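Ketoacyl_synth_N domain-containing protein (Photorhabdus luminescens subsp. laumondii, PDB 6SMO) probably works as the ketosynthase-like partner chain of a polyketide-forming ketoacyl synthase pair, its pocket holding part of a bound polyketone chain. Local coordinates at residues Q108-E113 and A130-P135; V248-P253 and N259-Y264. One frame throughout, in Å; residues are numbered along the deposited sequence.

Interaction 1: residues Q108-E113 and A130-P135. With LKZ (3,5,7,9,11-pentakis(oxidanylidene)dodecanal), chain H.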
# COMPACT_ATOMS: atom_id res chain seq x y z
N GLN C 108 -2.23 5.27 -16.62
CA GLN C 108 -2.07 4.98 -18.07
C GLN C 108 -2.93 3.77 -18.46
O GLN C 108 -3.47 3.78 -19.59
CB GLN C 108 -0.59 4.73 -18.41
CG GLN C 108 -0.34 4.38 -19.87
CD GLN C 108 -0.85 5.44 -20.82
OE1 GLN C 108 -0.44 6.59 -20.77
NE2 GLN C 108 -1.76 5.05 -21.70
N HIS C 109 -3.06 2.77 -17.57
CA HIS C 109 -3.72 1.47 -17.85
C HIS C 109 -5.24 1.57 -17.70
O HIS C 109 -5.93 0.71 -18.28
CB HIS C 109 -3.14 0.37 -16.94
CG HIS C 109 -3.29 -1.01 -17.49
ND1 HIS C 109 -4.39 -1.80 -17.23
CD2 HIS C 109 -2.47 -1.74 -18.28
CE1 HIS C 109 -4.25 -2.96 -17.85
NE2 HIS C 109 -3.08 -2.94 -18.50
N ILE C 110 -5.75 2.55 -16.94
CA ILE C 110 -7.18 2.60 -16.50
C ILE C 110 -7.90 3.87 -16.98
O ILE C 110 -9.14 3.87 -16.90
CB ILE C 110 -7.28 2.44 -14.96
CG1 ILE C 110 -6.83 3.70 -14.21
CG2 ILE C 110 -6.51 1.21 -14.50
CD1 ILE C 110 -7.33 3.77 -12.79
N GLU C 111 -7.18 4.90 -17.44
CA GLU C 111 -7.75 6.23 -17.78
C GLU C 111 -8.99 6.07 -18.67
O GLU C 111 -10.07 6.54 -18.25
CB GLU C 111 -6.73 7.13 -18.48
CG GLU C 111 -6.17 8.22 -17.58
CD GLU C 111 -5.55 9.39 -18.33
OE1 GLU C 111 -4.39 9.74 -18.01
OE2 GLU C 111 -6.22 9.95 -19.21
N ASP C 112 -8.84 5.44 -19.83
CA ASP C 112 -9.90 5.26 -20.86
C ASP C 112 -11.08 4.48 -20.25
O ASP C 112 -12.23 4.77 -20.63
CB ASP C 112 -9.36 4.56 -22.11
CG ASP C 112 -8.34 5.38 -22.89
OD1 ASP C 112 -8.04 6.51 -22.46
OD2 ASP C 112 -7.86 4.88 -23.92
N GLU C 113 -10.79 3.54 -19.34
CA GLU C 113 -11.79 2.66 -18.69
C GLU C 113 -12.62 3.46 -17.67
O GLU C 113 -13.83 3.18 -17.56
CB GLU C 113 -11.10 1.45 -18.06
CG GLU C 113 -10.63 0.43 -19.08
CD GLU C 113 -9.95 -0.80 -18.49
OE1 GLU C 113 -10.49 -1.91 -18.67
OE2 GLU C 113 -8.89 -0.64 -17.85
N ALA C 130 -8.59 -3.06 -11.01
CA ALA C 130 -8.43 -3.37 -9.58
C ALA C 130 -6.97 -3.64 -9.19
O ALA C 130 -6.64 -3.45 -8.03
CB ALA C 130 -9.35 -4.49 -9.18
N THR C 131 -6.17 -4.19 -10.09
CA THR C 131 -4.78 -4.49 -9.72
C THR C 131 -3.78 -3.58 -10.42
O THR C 131 -2.71 -3.43 -9.90
CB THR C 131 -4.46 -5.96 -9.98
OG1 THR C 131 -5.01 -6.25 -11.26
CG2 THR C 131 -5.09 -6.87 -8.96
N ALA C 132 -4.11 -3.05 -11.59
CA ALA C 132 -3.14 -2.23 -12.35
C ALA C 132 -2.84 -0.86 -11.73
O ALA C 132 -1.71 -0.43 -11.79
CB ALA C 132 -3.61 -2.11 -13.77
N TRP C 133 -3.86 -0.16 -11.27
CA TRP C 133 -3.69 1.23 -10.77
C TRP C 133 -2.99 1.37 -9.41
O TRP C 133 -2.11 2.19 -9.31
CB TRP C 133 -5.02 1.98 -10.82
CG TRP C 133 -4.96 3.30 -10.11
CD1 TRP C 133 -4.59 4.50 -10.64
CD2 TRP C 133 -5.27 3.55 -8.74
NE1 TRP C 133 -4.64 5.46 -9.69
CE2 TRP C 133 -5.06 4.92 -8.51
CE3 TRP C 133 -5.71 2.76 -7.68
CZ2 TRP C 133 -5.26 5.51 -7.27
CZ3 TRP C 133 -5.90 3.34 -6.45
CH2 TRP C 133 -5.69 4.69 -6.25
N PHE C 134 -3.32 0.53 -8.44
CA PHE C 134 -2.81 0.79 -7.07
C PHE C 134 -1.29 0.73 -6.97
O PHE C 134 -0.67 -0.08 -7.62
CB PHE C 134 -3.62 0.05 -6.00
CG PHE C 134 -3.31 -1.41 -5.82
CD1 PHE C 134 -3.29 -2.27 -6.89
CD2 PHE C 134 -3.06 -1.93 -4.56
CE1 PHE C 134 -3.02 -3.61 -6.71
CE2 PHE C 134 -2.78 -3.27 -4.39
CZ PHE C 134 -2.76 -4.11 -5.46
N PRO C 135 -0.68 1.55 -6.10
CA PRO C 135 0.76 1.60 -5.94
C PRO C 135 1.40 0.29 -5.47
O PRO C 135 2.49 0.01 -5.88
CB PRO C 135 0.93 2.66 -4.85
CG PRO C 135 -0.29 3.50 -4.95
CD PRO C 135 -1.36 2.50 -5.24
C4 LKZ H . -9.54 -0.05 -7.40
C5 LKZ H . -8.12 -0.15 -6.92
C6 LKZ H . -7.87 0.00 -5.41
C7 LKZ H . -7.45 -1.34 -4.85
C8 LKZ H . -7.06 -1.46 -3.38
C10 LKZ H . -8.32 -5.97 -1.07
C22 LKZ H . -9.75 1.36 -7.93
C11 LKZ H . -9.09 -5.13 -0.09
O19 LKZ H . -10.30 -5.15 -0.01
C3 LKZ H . -7.34 -5.00 -1.70
O23 LKZ H . -6.15 -5.24 -1.70
C2 LKZ H . -7.91 -3.66 -2.19
C9 LKZ H . -6.89 -2.95 -3.08
O20 LKZ H . -5.99 -3.57 -3.62
O21 LKZ H . -7.49 -2.32 -5.56
O22 LKZ H . -7.21 -0.32 -7.72
O24 LKZ H . -9.65 1.63 -9.12
C23 LKZ H . -10.10 2.41 -6.90
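The indole of Trp133 meets Ile110 obliquely on the side of its pyrrole ring, while the edge of its benzene ring carries a carbonyl oxygen of the bound polyketone, with Trp133 CE3 3.4 Å from LKZ O22. A ketone further along the ligand lies over one face of the Phe134 ring: LKZ O20 is 3.3 Å above the plane, displaced toward the rim and nearest CE2. At the edge of that ring, in its plane, lies the backbone carbon of Thr131. Between the two protein segments the closest apolar approach is made by the terminal methyl of Ile110, whose CD1 reaches Trp133 CB at 3.5 Å and touches CG and CD1 of the indole as well. Trp133 holds CG anti to its backbone N (chi1 170°), which carries the indole past Ile110 and on to the ligand. Beside this pair, the methyl of Ala132 abuts the imidazole of His109, its CB 3.6 Å from His109 ND1; the other ring nitrogen, NE2, is hydrogen-bonded to the backbone oxygen of Arg64. Ile110 is the N-cap residue of helix 111-116. A second tryptophan, Trp107, stacks edge-to-face with Trp133, and Met137 of the PKS_KS domain-containing chain packs against the same residue. That chain also hydrogen-bonds the ligand through Phe428 N, so the polyketone lies between the two chains. Trp133 thus meets Ile110 by van der Waals contact and turns its benzene edge to the ligand, consistent with a largely apolar wall here, while Phe428 N of the partner chain supplies a polar grip.

Interaction 2: residues V248-P253 and N259-Y264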
# COMPACT_ATOMS: atom_id res chain seq x y z
N VAL C 248 17.24 8.68 8.43
CA VAL C 248 16.53 9.80 9.12
C VAL C 248 15.14 9.94 8.49
O VAL C 248 15.06 9.98 7.25
CB VAL C 248 17.35 11.10 9.04
CG1 VAL C 248 16.52 12.33 9.38
CG2 VAL C 248 18.59 11.03 9.91
N ASP C 249 14.09 10.02 9.32
CA ASP C 249 12.68 10.16 8.88
C ASP C 249 11.91 10.98 9.92
O ASP C 249 11.46 10.39 10.92
CB ASP C 249 12.03 8.78 8.65
CG ASP C 249 10.67 8.83 7.98
OD1 ASP C 249 10.32 9.89 7.42
OD2 ASP C 249 9.97 7.80 8.02
N TYR C 250 11.79 12.29 9.69
CA TYR C 250 11.11 13.26 10.59
C TYR C 250 10.17 14.15 9.77
O TYR C 250 10.16 14.05 8.53
CB TYR C 250 12.14 14.08 11.37
CG TYR C 250 12.90 13.30 12.41
CD1 TYR C 250 12.41 13.15 13.70
CD2 TYR C 250 14.10 12.69 12.11
CE1 TYR C 250 13.10 12.43 14.66
CE2 TYR C 250 14.81 11.96 13.05
CZ TYR C 250 14.31 11.83 14.33
OH TYR C 250 15.00 11.12 15.27
N PHE C 251 9.40 14.99 10.47
CA PHE C 251 8.41 15.94 9.90
C PHE C 251 8.57 17.31 10.56
O PHE C 251 9.07 17.37 11.71
CB PHE C 251 6.99 15.40 10.10
CG PHE C 251 5.94 16.07 9.24
CD1 PHE C 251 5.76 15.69 7.92
CD2 PHE C 251 5.14 17.07 9.76
CE1 PHE C 251 4.80 16.31 7.13
CE2 PHE C 251 4.18 17.69 8.97
CZ PHE C 251 4.01 17.31 7.66
N ALA C 252 8.18 18.37 9.85
CA ALA C 252 8.23 19.78 10.30
C ALA C 252 6.89 20.45 10.00
O ALA C 252 6.63 20.84 8.87
CB ALA C 252 9.37 20.49 9.60
N PRO C 253 5.99 20.58 11.00
CA PRO C 253 4.69 21.24 10.78
C PRO C 253 4.79 22.74 10.48
O PRO C 253 3.90 23.25 9.83
CB PRO C 253 3.94 21.00 12.10
CG PRO C 253 5.02 20.79 13.13
CD PRO C 253 6.14 20.09 12.38
N ASN C 259 14.12 24.02 10.90
CA ASN C 259 15.57 24.27 11.09
C ASN C 259 16.14 23.32 12.16
O ASN C 259 17.31 22.91 12.01
CB ASN C 259 15.85 25.74 11.45
CG ASN C 259 15.61 26.69 10.30
OD1 ASN C 259 14.89 26.37 9.36
ND2 ASN C 259 16.22 27.86 10.36
N ASN C 260 15.34 22.99 13.18
CA ASN C 260 15.72 22.06 14.28
C ASN C 260 15.83 20.63 13.73
O ASN C 260 16.70 19.89 14.22
CB ASN C 260 14.73 22.13 15.44
CG ASN C 260 14.69 23.48 16.13
OD1 ASN C 260 13.63 24.07 16.27
ND2 ASN C 260 15.85 23.97 16.55
N THR C 261 14.99 20.27 12.75
CA THR C 261 14.92 18.91 12.15
C THR C 261 16.17 18.65 11.29
O THR C 261 16.60 17.48 11.23
CB THR C 261 13.64 18.73 11.32
OG1 THR C 261 12.54 19.26 12.06
CG2 THR C 261 13.37 17.28 10.98
N LEU C 262 16.73 19.69 10.65
CA LEU C 262 17.91 19.59 9.76
C LEU C 262 19.16 19.17 10.56
O LEU C 262 20.08 18.61 9.94
CB LEU C 262 18.14 20.93 9.05
CG LEU C 262 17.12 21.29 7.97
CD1 LEU C 262 17.22 22.77 7.61
CD2 LEU C 262 17.30 20.43 6.74
N GLU C 263 19.18 19.43 11.87
CA GLU C 263 20.31 19.08 12.78
C GLU C 263 20.41 17.56 12.94
O GLU C 263 21.52 17.09 13.27
CB GLU C 263 20.15 19.76 14.14
CG GLU C 263 20.35 21.27 14.09
CD GLU C 263 20.49 21.94 15.45
OE1 GLU C 263 20.20 21.28 16.47
OE2 GLU C 263 20.88 23.12 15.48
N TYR C 264 19.31 16.83 12.73
CA TYR C 264 19.28 15.34 12.77
C TYR C 264 19.97 14.77 11.52
O TYR C 264 20.52 13.66 11.61
CB TYR C 264 17.84 14.82 12.91
CG TYR C 264 17.27 14.97 14.30
CD1 TYR C 264 17.47 13.99 15.26
CD2 TYR C 264 16.53 16.08 14.65
CE1 TYR C 264 16.95 14.12 16.54
CE2 TYR C 264 16.00 16.22 15.92
CZ TYR C 264 16.21 15.24 16.87
OH TYR C 264 15.69 15.37 18.13
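Tyr250 and Tyr264 both set CG anti to the carbonyl carbon (chi1 -70° and -76°), and these torsions send one ring off the strand and the other off the helical turn until they overlap face to face. The centroids are 4.6 Å apart and the planes are inclined by 29°, while the long directions of the two side chains cross at about a right angle. The stack is offset, with Tyr250 CZ over the rim of the Tyr264 ring, 3.9 Å from Tyr264 CD1. Thr261 fills the base of the pair: its CG2 methyl touches Tyr250 CB at 3.5 Å, and its OG1, turned to the helix, is hydrogen-bonded to Thr257 O.

The arrangement is a strand-to-helix connection. Strand 242-251, part of the mixed sheet of this thiolase-clan fold, runs out at Phe251, and the chain folds back through helix 255-261 so that its last turn and the start of helix 263-266 lie against the strand. Val248 and Tyr250, and Ala252 just past the strand's end, face these helices; Asp249 points the other way and is hydrogen-bonded to Tyr168 and Gln164 of its own chain and to Ser183 of the neighbouring PKS_KS domain-containing chain. At the far end Val248 CG2 meets the backbone oxygen of Tyr264 at 3.7 Å. At the other end Ala252 CB lies 4.2 Å from Thr261 OG1.

Along the chain the two contacts come in series, interaction 1 closing well before interaction 2 opens. Their centres stand 35 Å apart and their nearest atoms about 17 Å, so they do not touch. Interaction 1 joins the turn leading into helix 111-116 to the end of helix 129-132 and the residue after it, within the N-terminal ketoacyl synthase region; interaction 2 lies against strand 242-251 of the mixed sheet, on which helices 255-261 and 263-266 fold back. What they share is the partner: the PKS_KS domain-containing chain reaches both. One contact thus lines the polyketone pocket at that interface, while the other packs helices onto a strand whose end meets the same chain.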